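PDB 2DKN: 3-alpha-hydroxysteroid dehydrogenase from Pseudomonas sp., which catalyses the NAD-dependent oxidation of the 3-alpha-hydroxyl group of steroids to a ketone, and probably the reverse reduction, on a Rossmann fold of the short-chain dehydrogenase type. Local coordinates for residues P189-Q192 against A193-D197; R165-V168 against V169-A172; E19-R23 against A24-V28; G244-D247 against A248-A252; E136-A139 against I140-E144. One frame throughout, in Å; residues are numbered along the deposited sequence.

Contact 1: P189-Q192 against A193-D197. With NAI (1,4-dihydronicotinamide adenine dinucleotide), chain C.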
loop_
_atom_site.group_PDB
_atom_site.type_symbol
_atom_site.label_atom_id
_atom_site.label_comp_id
_atom_site.label_asym_id
_atom_site.label_seq_id
_atom_site.Cartn_x
_atom_site.Cartn_y
_atom_site.Cartn_z
ATOM N N PRO A 189 6.376 3.949 -21.431
ATOM C CA PRO A 189 7.273 3.353 -22.427
ATOM C C PRO A 189 7.915 2.048 -21.966
ATOM O O PRO A 189 8.185 1.173 -22.793
ATOM C CB PRO A 189 8.317 4.457 -22.662
ATOM C CG PRO A 189 7.542 5.707 -22.431
ATOM C CD PRO A 189 6.729 5.365 -21.186
ATOM N N LEU A 190 8.123 1.895 -20.660
ATOM C CA LEU A 190 8.684 0.660 -20.134
ATOM C C LEU A 190 7.716 -0.510 -20.375
ATOM O O LEU A 190 8.117 -1.579 -20.849
ATOM C CB LEU A 190 8.992 0.799 -18.636
ATOM C CG LEU A 190 9.712 -0.354 -17.910
ATOM C CD1 LEU A 190 10.468 0.180 -16.669
ATOM C CD2 LEU A 190 8.758 -1.510 -17.497
ATOM N N LEU A 191 6.446 -0.335 -20.013
ATOM C CA LEU A 191 5.468 -1.395 -20.281
ATOM C C LEU A 191 5.323 -1.663 -21.778
ATOM O O LEU A 191 5.194 -2.828 -22.202
ATOM C CB LEU A 191 4.104 -1.061 -19.701
ATOM C CG LEU A 191 2.989 -2.089 -19.940
ATOM C CD1 LEU A 191 3.294 -3.382 -19.215
ATOM C CD2 LEU A 191 1.627 -1.549 -19.519
ATOM N N GLN A 192 5.282 -0.606 -22.584
ATOM C CA GLN A 192 5.107 -0.839 -24.029
ATOM C C GLN A 192 6.259 -1.684 -24.605
ATOM O O GLN A 192 6.050 -2.532 -25.473
ATOM C CB GLN A 192 4.954 0.470 -24.823
ATOM C CG GLN A 192 3.977 1.526 -24.239
ATOM C CD GLN A 192 2.684 0.966 -23.642
ATOM O OE1 GLN A 192 2.231 1.422 -22.572
ATOM N NE2 GLN A 192 2.070 -0.002 -24.328
ATOM N N ALA A 193 7.467 -1.444 -24.111
ATOM C CA ALA A 193 8.644 -2.186 -24.541
ATOM C C ALA A 193 8.517 -3.675 -24.162
ATOM O O ALA A 193 8.826 -4.564 -24.965
ATOM C CB ALA A 193 9.904 -1.553 -23.944
ATOM N N SER A 194 8.035 -3.948 -22.949
ATOM C CA SER A 194 7.817 -5.321 -22.522
ATOM C C SER A 194 6.748 -6.003 -23.357
ATOM O O SER A 194 6.925 -7.157 -23.763
ATOM C CB SER A 194 7.426 -5.365 -21.041
ATOM O OG SER A 194 8.494 -4.845 -20.265
ATOM N N LYS A 195 5.652 -5.280 -23.633
ATOM C CA LYS A 195 4.517 -5.836 -24.377
ATOM C C LYS A 195 4.916 -6.287 -25.780
ATOM O O LYS A 195 4.344 -7.236 -26.320
ATOM C CB LYS A 195 3.378 -4.820 -24.483
ATOM C CG LYS A 195 2.525 -4.734 -23.222
ATOM C CD LYS A 195 1.821 -3.375 -23.087
ATOM C CE LYS A 195 0.527 -3.298 -23.859
ATOM N NZ LYS A 195 -0.125 -1.967 -23.628
ATOM N N ALA A 196 5.887 -5.584 -26.357
ATOM C CA ALA A 196 6.324 -5.828 -27.732
ATOM C C ALA A 196 7.548 -6.747 -27.828
ATOM O O ALA A 196 7.971 -7.117 -28.929
ATOM C CB ALA A 196 6.606 -4.503 -28.423
ATOM N N ASP A 197 8.136 -7.100 -26.692
ATOM C CA ASP A 197 9.352 -7.928 -26.678
ATOM C C ASP A 197 9.066 -9.362 -27.117
ATOM O O ASP A 197 8.146 -9.982 -26.618
ATOM C CB ASP A 197 9.951 -7.933 -25.268
ATOM C CG ASP A 197 11.266 -8.681 -25.189
ATOM O OD1 ASP A 197 12.248 -8.204 -25.795
ATOM O OD2 ASP A 197 11.324 -9.723 -24.496
HETATM P PA NAI C . 10.086 4.791 -17.826
HETATM O O1A NAI C . 11.081 4.094 -18.661
HETATM O O2A NAI C . 9.039 5.577 -18.518
HETATM O O5B NAI C . 10.834 5.770 -16.803
HETATM C C5B NAI C . 11.981 5.358 -16.118
HETATM C C4B NAI C . 12.959 6.526 -16.132
HETATM O O4B NAI C . 14.096 6.058 -15.430
HETATM C C3B NAI C . 13.398 6.922 -17.540
HETATM O O3B NAI C . 13.348 8.323 -17.722
HETATM C C2B NAI C . 14.847 6.466 -17.544
HETATM O O2B NAI C . 15.692 7.220 -18.386
HETATM C C1B NAI C . 15.236 6.548 -16.065
HETATM N N9A NAI C . 16.424 5.697 -15.914
HETATM C C8A NAI C . 16.561 4.368 -16.262
HETATM N N7A NAI C . 17.852 4.017 -16.034
HETATM C C5A NAI C . 18.536 5.105 -15.575
HETATM C C6A NAI C . 19.868 5.328 -15.204
HETATM N N6A NAI C . 20.842 4.415 -15.400
HETATM N N1A NAI C . 20.232 6.587 -14.768
HETATM C C2A NAI C . 19.317 7.615 -14.702
HETATM N N3A NAI C . 18.006 7.404 -15.069
HETATM C C4A NAI C . 17.633 6.166 -15.509
HETATM O O3 NAI C . 9.474 3.639 -16.893
HETATM P PN NAI C . 8.396 3.779 -15.703
HETATM O O1N NAI C . 8.047 5.181 -15.418
HETATM O O2N NAI C . 7.305 2.845 -16.034
HETATM O O5D NAI C . 9.255 3.163 -14.497
HETATM C C5D NAI C . 9.464 3.889 -13.294
HETATM C C4D NAI C . 9.699 2.855 -12.201
HETATM O O4D NAI C . 8.505 2.094 -12.056
HETATM C C3D NAI C . 10.806 1.857 -12.534
HETATM O O3D NAI C . 11.535 1.608 -11.339
HETATM C C2D NAI C . 10.033 0.585 -12.879
HETATM O O2D NAI C . 10.768 -0.562 -12.553
HETATM C C1D NAI C . 8.814 0.718 -11.977
HETATM N N1N NAI C . 7.661 -0.112 -12.422
HETATM C C2N NAI C . 7.094 0.110 -13.645
HETATM C C3N NAI C . 6.016 -0.660 -14.051
HETATM C C7N NAI C . 5.349 -0.381 -15.374
HETATM O O7N NAI C . 4.381 -1.294 -15.761
HETATM N N7N NAI C . 5.670 0.694 -16.119
HETATM C C4N NAI C . 5.500 -1.661 -13.205
HETATM C C5N NAI C . 6.074 -1.847 -11.929
HETATM C C6N NAI C . 7.158 -1.062 -11.563
#
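L191 and K195, one helical turn apart, form the compact part of this local contact within helix 189-196. The lysine leaves the backbone with CG beside its own N (chi1 -80°), which lays its aliphatic chain over the preceding turn, and its CD comes to 3.6 Å from L191 CG. Beneath that packing the backbone bond from K195 N to L191 O, 2.9 Å long, closes the turn. On the coenzyme side, L190 sets CB 3.4 Å from the bridging oxygen O3 of the NADH pyrophosphate, while P189 CD lies 3.5 Å from its O2A; both residues belong to the NADH pocket. The far end is looser: A196 N reaches Q192 O at 3.2 Å through a bent bond (137°), and A196 itself is exposed. The lysine amine has a long, weak ion pair with E187. Were K195 replaced by an alanine, the methylene cover over L191 CG would probably be lost, and E187 would lose its distant, weak positive partner. The helix follows the loop holding V186 and T188, which also bind NADH; L191, S194 and K195 pack on T204 of helix 201-205, and S194 also touches V74.

Contact 2: R165-V168 against V169-A172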
loop_
_atom_site.group_PDB
_atom_site.type_symbol
_atom_site.label_atom_id
_atom_site.label_comp_id
_atom_site.label_asym_id
_atom_site.label_seq_id
_atom_site.Cartn_x
_atom_site.Cartn_y
_atom_site.Cartn_z
ATOM N N ARG A 165 12.538 -1.976 4.163
ATOM C CA ARG A 165 11.983 -2.523 5.401
ATOM C C ARG A 165 13.073 -2.837 6.424
ATOM O O ARG A 165 12.901 -2.594 7.620
ATOM C CB ARG A 165 11.144 -3.740 5.084
ATOM C CG ARG A 165 9.847 -3.361 4.348
ATOM C CD ARG A 165 9.152 -4.593 3.771
ATOM N NE ARG A 165 8.489 -5.413 4.782
ATOM C CZ ARG A 165 7.371 -5.069 5.428
ATOM N NH1 ARG A 165 6.812 -3.880 5.227
ATOM N NH2 ARG A 165 6.838 -5.892 6.328
ATOM N N ARG A 166 14.201 -3.353 5.943
ATOM C CA ARG A 166 15.297 -3.715 6.847
ATOM C C ARG A 166 15.845 -2.501 7.581
ATOM O O ARG A 166 16.230 -2.594 8.762
ATOM C CB ARG A 166 16.422 -4.416 6.090
ATOM C CG ARG A 166 17.486 -4.998 7.008
ATOM C CD ARG A 166 18.711 -5.423 6.201
ATOM N NE ARG A 166 19.447 -4.264 5.704
ATOM C CZ ARG A 166 20.414 -4.342 4.788
ATOM N NH1 ARG A 166 20.738 -5.517 4.247
ATOM N NH2 ARG A 166 21.040 -3.247 4.393
ATOM N N ASN A 167 15.877 -1.367 6.893
ATOM C CA ASN A 167 16.498 -0.132 7.428
ATOM C C ASN A 167 15.485 0.814 8.108
ATOM O O ASN A 167 15.751 2.001 8.312
ATOM C CB ASN A 167 17.203 0.608 6.285
ATOM C CG ASN A 167 18.458 -0.130 5.764
ATOM O OD1 ASN A 167 19.052 0.303 4.767
ATOM N ND2 ASN A 167 18.871 -1.217 6.432
ATOM N N VAL A 168 14.322 0.272 8.450
ATOM C CA VAL A 168 13.220 1.034 9.027
ATOM C C VAL A 168 13.628 1.823 10.272
ATOM O O VAL A 168 13.255 2.980 10.465
ATOM C CB VAL A 168 11.996 0.070 9.307
ATOM C CG1 VAL A 168 12.277 -0.877 10.443
ATOM C CG2 VAL A 168 10.711 0.878 9.601
ATOM N N VAL A 169 14.423 1.199 11.124
ATOM C CA VAL A 169 14.834 1.872 12.369
ATOM C C VAL A 169 15.854 2.986 12.098
ATOM O O VAL A 169 15.728 4.064 12.649
ATOM C CB VAL A 169 15.392 0.849 13.381
ATOM C CG1 VAL A 169 16.029 1.562 14.571
ATOM C CG2 VAL A 169 14.271 -0.045 13.837
ATOM N N ASP A 170 16.830 2.737 11.225
ATOM C CA ASP A 170 17.806 3.801 10.878
ATOM C C ASP A 170 17.102 5.049 10.344
ATOM O O ASP A 170 17.409 6.184 10.745
ATOM C CB ASP A 170 18.831 3.312 9.846
ATOM C CG ASP A 170 19.789 2.289 10.420
ATOM O OD1 ASP A 170 20.378 1.529 9.626
ATOM O OD2 ASP A 170 19.941 2.234 11.664
ATOM N N TRP A 171 16.150 4.843 9.435
ATOM C CA TRP A 171 15.363 5.979 8.895
ATOM C C TRP A 171 14.502 6.688 9.951
ATOM O O TRP A 171 14.463 7.911 10.007
ATOM C CB TRP A 171 14.553 5.557 7.652
ATOM C CG TRP A 171 15.485 5.323 6.501
ATOM C CD1 TRP A 171 15.975 4.124 6.055
ATOM C CD2 TRP A 171 16.088 6.333 5.685
ATOM N NE1 TRP A 171 16.856 4.337 4.993
ATOM C CE2 TRP A 171 16.949 5.683 4.760
ATOM C CE3 TRP A 171 16.007 7.727 5.663
ATOM C CZ2 TRP A 171 17.693 6.388 3.792
ATOM C CZ3 TRP A 171 16.766 8.436 4.709
ATOM C CH2 TRP A 171 17.591 7.751 3.785
ATOM N N ALA A 172 13.850 5.927 10.818
ATOM C CA ALA A 172 13.121 6.538 11.928
ATOM C C ALA A 172 14.068 7.372 12.781
ATOM O O ALA A 172 13.708 8.451 13.244
ATOM C CB ALA A 172 12.424 5.478 12.784
HETATM O O HOH W 1 15.813 -1.342 10.929
HETATM O O HOH W 2 17.472 -0.015 10.568
#
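W171 and N167 meet one turn apart where helix 149-166 gives way to the short helix 168-173. Backbone bonds come first. W171 N donates to N167 O at 3.1 Å and almost straight (174°), and A172 N to V168 O at 3.0 Å, so the new helix is under way from its first carbonyls. N167 stands at its N-cap, though the side chain makes no capping bond.

Water supplies part of what the break leaves over. One molecule receives V169 N at 2.9 Å and donates a hydrogen bond to R166 O; a second accepts from D170 N at 2.9 Å and has a weaker link to the same carbonyl. The last carbonyl of one helix is thus bridged to amides in the first turn of the next.

Apolar and aromatic contacts complete the set. With chi1 at -71°, W171 carries its indole back toward the preceding turn: CD1 lies 3.7 Å from N167 CB, and N167 O sits at the ring edge near its plane. V168 CG1 and V169 CG2 touch at 4.0 Å. Beyond the segments, the indole packs on L94, A98 and L101 of helix 79-102 and makes a cation-pi contact with R174, while R165 forms a salt bridge with D247 of the second subunit. The arrangement is a one-residue break between consecutive helices, N167 being N-cap of the second, at the subunit interface and on the chain's way to strand 177-183 of the Rossmann sheet.

Contact 3: E19-R23 against A24-V28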
loop_
_atom_site.group_PDB
_atom_site.type_symbol
_atom_site.label_atom_id
_atom_site.label_comp_id
_atom_site.label_asym_id
_atom_site.label_seq_id
_atom_site.Cartn_x
_atom_site.Cartn_y
_atom_site.Cartn_z
ATOM N N GLU A 19 5.449 16.522 -12.584
ATOM C CA GLU A 19 4.388 17.444 -12.979
ATOM C C GLU A 19 3.384 17.661 -11.844
ATOM O O GLU A 19 3.041 18.797 -11.510
ATOM C CB GLU A 19 3.692 16.876 -14.195
ATOM C CG GLU A 19 2.512 17.669 -14.691
ATOM C CD GLU A 19 2.104 17.206 -16.075
ATOM O OE1 GLU A 19 2.872 17.457 -17.031
ATOM O OE2 GLU A 19 1.031 16.582 -16.211
ATOM N N LEU A 20 2.912 16.568 -11.260
ATOM C CA LEU A 20 1.996 16.646 -10.109
ATOM C C LEU A 20 2.525 17.541 -8.973
ATOM O O LEU A 20 1.830 18.449 -8.507
ATOM C CB LEU A 20 1.681 15.225 -9.601
ATOM C CG LEU A 20 0.635 15.047 -8.489
ATOM C CD1 LEU A 20 0.242 13.571 -8.385
ATOM C CD2 LEU A 20 1.157 15.536 -7.152
ATOM N N LEU A 21 3.747 17.277 -8.508
ATOM C CA LEU A 21 4.339 18.046 -7.407
ATOM C C LEU A 21 4.580 19.510 -7.762
ATOM O O LEU A 21 4.410 20.398 -6.926
ATOM C CB LEU A 21 5.661 17.413 -6.959
ATOM C CG LEU A 21 5.500 16.023 -6.306
ATOM C CD1 LEU A 21 6.873 15.399 -6.029
ATOM C CD2 LEU A 21 4.657 16.046 -5.012
ATOM N N ALA A 22 5.003 19.753 -8.999
ATOM C CA ALA A 22 5.306 21.117 -9.433
ATOM C C ALA A 22 4.019 21.965 -9.402
ATOM O O ALA A 22 4.006 23.096 -8.892
ATOM C CB ALA A 22 5.902 21.098 -10.821
ATOM N N ARG A 23 2.943 21.392 -9.935
ATOM C CA ARG A 23 1.635 22.050 -9.954
ATOM C C ARG A 23 1.066 22.319 -8.574
ATOM O O ARG A 23 0.333 23.290 -8.370
ATOM C CB ARG A 23 0.660 21.247 -10.793
ATOM C CG ARG A 23 1.019 21.342 -12.240
ATOM C CD ARG A 23 0.132 20.523 -13.107
ATOM N NE ARG A 23 0.722 20.378 -14.435
ATOM C CZ ARG A 23 0.310 19.488 -15.330
ATOM N NH1 ARG A 23 0.907 19.414 -16.513
ATOM N NH2 ARG A 23 -0.697 18.670 -15.031
ATOM N N ALA A 24 1.416 21.463 -7.623
ATOM C CA ALA A 24 1.014 21.650 -6.232
ATOM C C ALA A 24 1.916 22.639 -5.496
ATOM O O ALA A 24 1.725 22.885 -4.305
ATOM C CB ALA A 24 0.992 20.310 -5.504
ATOM N N GLY A 25 2.912 23.178 -6.190
ATOM C CA GLY A 25 3.734 24.258 -5.642
ATOM C C GLY A 25 5.094 23.890 -5.090
ATOM O O GLY A 25 5.805 24.746 -4.568
ATOM N N HIS A 26 5.472 22.618 -5.214
ATOM C CA HIS A 26 6.754 22.150 -4.696
ATOM C C HIS A 26 7.875 22.417 -5.674
ATOM O O HIS A 26 7.644 22.546 -6.874
ATOM C CB HIS A 26 6.715 20.648 -4.413
ATOM C CG HIS A 26 5.680 20.269 -3.414
ATOM N ND1 HIS A 26 5.743 20.676 -2.099
ATOM C CD2 HIS A 26 4.528 19.575 -3.544
ATOM C CE1 HIS A 26 4.681 20.224 -1.454
ATOM N NE2 HIS A 26 3.931 19.547 -2.307
ATOM N N THR A 27 9.087 22.470 -5.146
ATOM C CA THR A 27 10.283 22.574 -5.973
ATOM C C THR A 27 10.770 21.163 -6.259
ATOM O O THR A 27 11.069 20.416 -5.333
ATOM C CB THR A 27 11.385 23.353 -5.257
ATOM O OG1 THR A 27 10.950 24.709 -5.065
ATOM C CG2 THR A 27 12.645 23.357 -6.091
ATOM N N VAL A 28 10.834 20.805 -7.539
ATOM C CA VAL A 28 11.234 19.446 -7.934
ATOM C C VAL A 28 12.629 19.455 -8.544
ATOM O O VAL A 28 12.913 20.272 -9.417
ATOM C CB VAL A 28 10.227 18.820 -8.933
ATOM C CG1 VAL A 28 10.710 17.428 -9.390
ATOM C CG2 VAL A 28 8.835 18.737 -8.327
HETATM O O HOH W 3 6.118 24.453 -8.280
#
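The H26 imidazole is approached obliquely by L21 O, 3.5 Å from its CD2, and the same ring carbon meets L21 CD2 at 3.8 Å. Its ND1 turns to another partner, the backbone N of S2, which ties the ring to the start of the chain. L21 holds CG beside its own N (chi1 -67°), which carries the CD2 branch to the imidazole. L21 CB meets V28 CG2 at 3.7 Å, so the leucine touches both the turn and the strand beyond it. Between them helix 12-23 ends in a Schellman motif: H26 N bonds to L21 O at 3.0 Å, G25 N to A22 O at 2.9 Å, and G25 has positive phi (101°), where a side chain would jam against the preceding carbonyl. This is the turn from helix to second strand in the first beta-alpha-beta unit of the Rossmann fold. A water donates to both A22 O (2.6 Å) and H26 O (2.8 Å), bridging the two carbonyls across the turn. L21 and V28 also pack on I6 of strand 3-7, and L20 packs on helix 217-228.

Contact 4: G244-D247 against A248-A252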
loop_
_atom_site.group_PDB
_atom_site.type_symbol
_atom_site.label_atom_id
_atom_site.label_comp_id
_atom_site.label_asym_id
_atom_site.label_seq_id
_atom_site.Cartn_x
_atom_site.Cartn_y
_atom_site.Cartn_z
ATOM N N GLY A 244 -4.314 -2.211 -9.152
ATOM C CA GLY A 244 -5.647 -2.559 -9.647
ATOM C C GLY A 244 -6.165 -3.914 -9.181
ATOM O O GLY A 244 -7.081 -4.467 -9.797
ATOM N N GLY A 245 -5.616 -4.433 -8.082
ATOM C CA GLY A 245 -6.072 -5.703 -7.508
ATOM C C GLY A 245 -5.236 -6.929 -7.858
ATOM O O GLY A 245 -5.541 -8.035 -7.412
ATOM N N MET A 246 -4.174 -6.737 -8.629
ATOM C CA MET A 246 -3.405 -7.910 -9.130
ATOM C C MET A 246 -2.796 -8.730 -8.012
ATOM O O MET A 246 -2.906 -9.958 -8.000
ATOM C CB MET A 246 -2.324 -7.493 -10.140
ATOM C CG MET A 246 -1.692 -8.720 -10.862
ATOM S SD MET A 246 -3.001 -9.632 -11.752
ATOM C CE MET A 246 -2.476 -9.451 -13.434
ATOM N N ASP A 247 -2.138 -8.079 -7.046
ATOM C CA ASP A 247 -1.530 -8.845 -5.962
ATOM C C ASP A 247 -2.567 -9.522 -5.052
ATOM O O ASP A 247 -2.371 -10.642 -4.598
ATOM C CB ASP A 247 -0.636 -7.932 -5.110
ATOM C CG ASP A 247 0.001 -8.663 -3.972
ATOM O OD1 ASP A 247 0.835 -9.554 -4.258
ATOM O OD2 ASP A 247 -0.308 -8.325 -2.809
ATOM N N ALA A 248 -3.669 -8.839 -4.770
ATOM C CA ALA A 248 -4.725 -9.461 -3.993
ATOM C C ALA A 248 -5.281 -10.678 -4.732
ATOM O O ALA A 248 -5.666 -11.663 -4.091
ATOM C CB ALA A 248 -5.833 -8.461 -3.718
ATOM N N LEU A 249 -5.361 -10.607 -6.059
ATOM C CA LEU A 249 -5.843 -11.756 -6.857
ATOM C C LEU A 249 -4.862 -12.924 -6.800
ATOM O O LEU A 249 -5.263 -14.092 -6.648
ATOM C CB LEU A 249 -6.086 -11.373 -8.323
ATOM C CG LEU A 249 -6.502 -12.520 -9.297
ATOM C CD1 LEU A 249 -7.795 -13.169 -8.841
ATOM C CD2 LEU A 249 -6.604 -12.057 -10.743
ATOM N N MET A 250 -3.581 -12.614 -6.898
ATOM C CA MET A 250 -2.576 -13.676 -7.052
ATOM C C MET A 250 -2.012 -14.206 -5.725
ATOM O O MET A 250 -1.473 -15.304 -5.681
ATOM C CB MET A 250 -1.465 -13.208 -7.985
ATOM C CG MET A 250 -1.915 -13.122 -9.445
ATOM S SD MET A 250 -0.500 -12.585 -10.408
ATOM C CE MET A 250 -1.106 -12.669 -12.089
ATOM N N ARG A 251 -2.134 -13.425 -4.654
ATOM C CA ARG A 251 -1.625 -13.830 -3.342
ATOM C C ARG A 251 -2.608 -13.366 -2.271
ATOM O O ARG A 251 -2.263 -12.530 -1.440
ATOM C CB ARG A 251 -0.254 -13.199 -3.053
ATOM C CG ARG A 251 0.857 -13.454 -4.086
ATOM C CD ARG A 251 2.234 -12.959 -3.547
ATOM N NE ARG A 251 2.135 -11.588 -3.034
ATOM C CZ ARG A 251 2.934 -11.068 -2.113
ATOM N NH1 ARG A 251 3.920 -11.797 -1.604
ATOM N NH2 ARG A 251 2.754 -9.813 -1.702
ATOM N N ALA A 252 -3.819 -13.913 -2.296
ATOM C CA ALA A 252 -4.908 -13.385 -1.479
ATOM C C ALA A 252 -4.639 -13.411 0.029
ATOM O O ALA A 252 -5.163 -12.579 0.756
ATOM C CB ALA A 252 -6.225 -14.105 -1.789
#
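D247 and R251 form the charged centre of this contact, one turn apart, from the first turn of helix 246-250 to the residue just beyond its end. R251 NE meets D247 OD1 at 2.7 Å on the syn lone pair, 16° out of the guanidinium plane, and NH2 adds a weak second bond to the same oxygen. Carboxylate and guanidinium are turned 48° against each other, so the pair is not a flat two-pronged one. D247 swings CG opposite its own N (chi1 179°), which brings OD1 within range of the arginine. The backbone repeats the pairing: R251 N reaches D247 O at 2.8 Å.

Beside it, M246 SD and M250 CE touch at 3.6 Å, their chains crossing over the helix surface, while L249 N bonds to G245 O at 2.9 Å. In the next shell, D243 accepts from G245 N and D247 N, holding the start of the helix, and F241 and T118 lie against both charged side chains. The charges have further mates on the second subunit: D247 OD2 has a partner there, and R251 NH2 pairs with the carboxylate of its C-terminal F255. This is a C-terminal helix after the last strand of a short-chain dehydrogenase sheet, built into the dimer interface.

Contact 5: E136-A139 against I140-E144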
loop_
_atom_site.group_PDB
_atom_site.type_symbol
_atom_site.label_atom_id
_atom_site.label_comp_id
_atom_site.label_asym_id
_atom_site.label_seq_id
_atom_site.Cartn_x
_atom_site.Cartn_y
_atom_site.Cartn_z
ATOM N N GLU A 136 28.150 -4.972 -4.878
ATOM C CA GLU A 136 27.627 -4.738 -6.215
ATOM C C GLU A 136 28.295 -5.627 -7.258
ATOM O O GLU A 136 27.623 -6.173 -8.145
ATOM C CB GLU A 136 27.737 -3.273 -6.624
ATOM C CG GLU A 136 27.187 -3.038 -8.038
ATOM C CD GLU A 136 27.055 -1.576 -8.400
ATOM O OE1 GLU A 136 26.411 -1.278 -9.422
ATOM O OE2 GLU A 136 27.565 -0.737 -7.641
ATOM N N ALA A 137 29.611 -5.783 -7.168
ATOM C CA ALA A 137 30.292 -6.610 -8.167
ATOM C C ALA A 137 29.759 -8.047 -8.119
ATOM O O ALA A 137 29.531 -8.670 -9.151
ATOM C CB ALA A 137 31.829 -6.576 -7.950
ATOM N N ARG A 138 29.560 -8.571 -6.911
ATOM C CA ARG A 138 29.054 -9.928 -6.750
ATOM C C ARG A 138 27.618 -10.060 -7.240
ATOM O O ARG A 138 27.264 -11.056 -7.864
ATOM C CB ARG A 138 29.185 -10.356 -5.272
ATOM C CG ARG A 138 28.790 -11.793 -4.951
ATOM C CD ARG A 138 29.447 -12.815 -5.875
ATOM N NE ARG A 138 29.096 -14.188 -5.495
ATOM C CZ ARG A 138 29.379 -15.264 -6.232
ATOM N NH1 ARG A 138 30.002 -15.128 -7.389
ATOM N NH2 ARG A 138 29.022 -16.475 -5.821
ATOM N N ALA A 139 26.785 -9.064 -6.936
ATOM C CA ALA A 139 25.384 -9.090 -7.355
ATOM C C ALA A 139 25.291 -9.087 -8.883
ATOM O O ALA A 139 24.502 -9.832 -9.467
ATOM C CB ALA A 139 24.628 -7.886 -6.761
ATOM N N ILE A 140 26.101 -8.247 -9.527
ATOM C CA ILE A 140 26.109 -8.172 -10.991
ATOM C C ILE A 140 26.587 -9.506 -11.600
ATOM O O ILE A 140 26.011 -10.021 -12.555
ATOM C CB ILE A 140 27.008 -6.986 -11.477
ATOM C CG1 ILE A 140 26.310 -5.648 -11.183
ATOM C CG2 ILE A 140 27.361 -7.122 -12.962
ATOM C CD1 ILE A 140 27.118 -4.397 -11.509
ATOM N N GLU A 141 27.636 -10.075 -11.029
ATOM C CA GLU A 141 28.134 -11.370 -11.512
ATOM C C GLU A 141 27.046 -12.448 -11.400
ATOM O O GLU A 141 26.789 -13.188 -12.349
ATOM C CB GLU A 141 29.371 -11.774 -10.714
ATOM C CG GLU A 141 29.882 -13.172 -11.027
ATOM C CD GLU A 141 31.126 -13.520 -10.233
ATOM O OE1 GLU A 141 31.204 -13.165 -9.026
ATOM O OE2 GLU A 141 32.033 -14.142 -10.820
ATOM N N LEU A 142 26.425 -12.540 -10.228
ATOM C CA LEU A 142 25.346 -13.506 -9.999
ATOM C C LEU A 142 24.164 -13.283 -10.931
ATOM O O LEU A 142 23.574 -14.247 -11.435
ATOM C CB LEU A 142 24.878 -13.449 -8.554
ATOM C CG LEU A 142 25.859 -13.991 -7.498
ATOM C CD1 LEU A 142 25.379 -13.673 -6.111
ATOM C CD2 LEU A 142 26.099 -15.502 -7.676
ATOM N N ALA A 143 23.814 -12.013 -11.145
ATOM C CA ALA A 143 22.720 -11.666 -12.056
ATOM C C ALA A 143 23.033 -12.163 -13.461
ATOM O O ALA A 143 22.182 -12.765 -14.121
ATOM C CB ALA A 143 22.482 -10.141 -12.065
ATOM N N GLU A 144 24.260 -11.916 -13.905
ATOM C CA GLU A 144 24.698 -12.369 -15.231
ATOM C C GLU A 144 24.651 -13.894 -15.342
ATOM O O GLU A 144 24.145 -14.424 -16.322
ATOM C CB GLU A 144 26.100 -11.855 -15.547
ATOM C CG GLU A 144 26.154 -10.397 -15.955
ATOM C CD GLU A 144 25.287 -10.099 -17.167
ATOM O OE1 GLU A 144 25.364 -10.833 -18.174
ATOM O OE2 GLU A 144 24.512 -9.136 -17.116
#
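I140, opening the second segment, lays CD1 against E136 CG at 3.7 Å, and its N bonds to E136 O at 2.9 Å. The E136 carboxylate is turned to R48, with which it makes a salt bridge. E141 comes next: its OE1 takes R138 NH1 at 2.8 Å, a donor lying in the guanidinium plane but reaching the carboxylate from above, 70° out of its plane; the planes of the two groups are 81° apart. The pattern is that of an amphipathic helix, 136-146, whose A139 and A143 pack on neighbouring helices while R138 and E141 pair on the exposed side. L142 follows, with CG beside its own N (chi1 -70°); CD2 rests over the centre of the R138 guanidinium, 3.6 Å from CZ, while E141 occupies an edge. The arginine is thus gripped on a face and at a rim. A serine at this leucine's place would probably uncover that face and leave the guanidinium freer to turn away from E141. A143 N closes on A139 O at 2.8 Å, and both alanines pack on V83 of helix 79-102. R138, A139 and L142 also touch A130 of helix 126-133, and the E144 carboxylate bonds to G80 N.

Along the chain the contacts run 3, 5, 2, 1, 4, each over before the next begins. None touches another within the chain, but across the dimer contact 2 of one subunit meets contact 4 of the other. Contact 3 belongs to the first beta-alpha-beta unit of the parallel sheet; contacts 5, 2 and 1 fall on helices between strands 108-112 and 239-242, and contact 4 on the helix after the last strand. Contacts 1 and 2 lie on opposite sides of the chain's centre, about 34 Å between centres, as do contacts 3 and 5 at about 37 Å. Contact 1 touches NADH; coenzyme and dimer contacts thus involve different helices of one Rossmann fold.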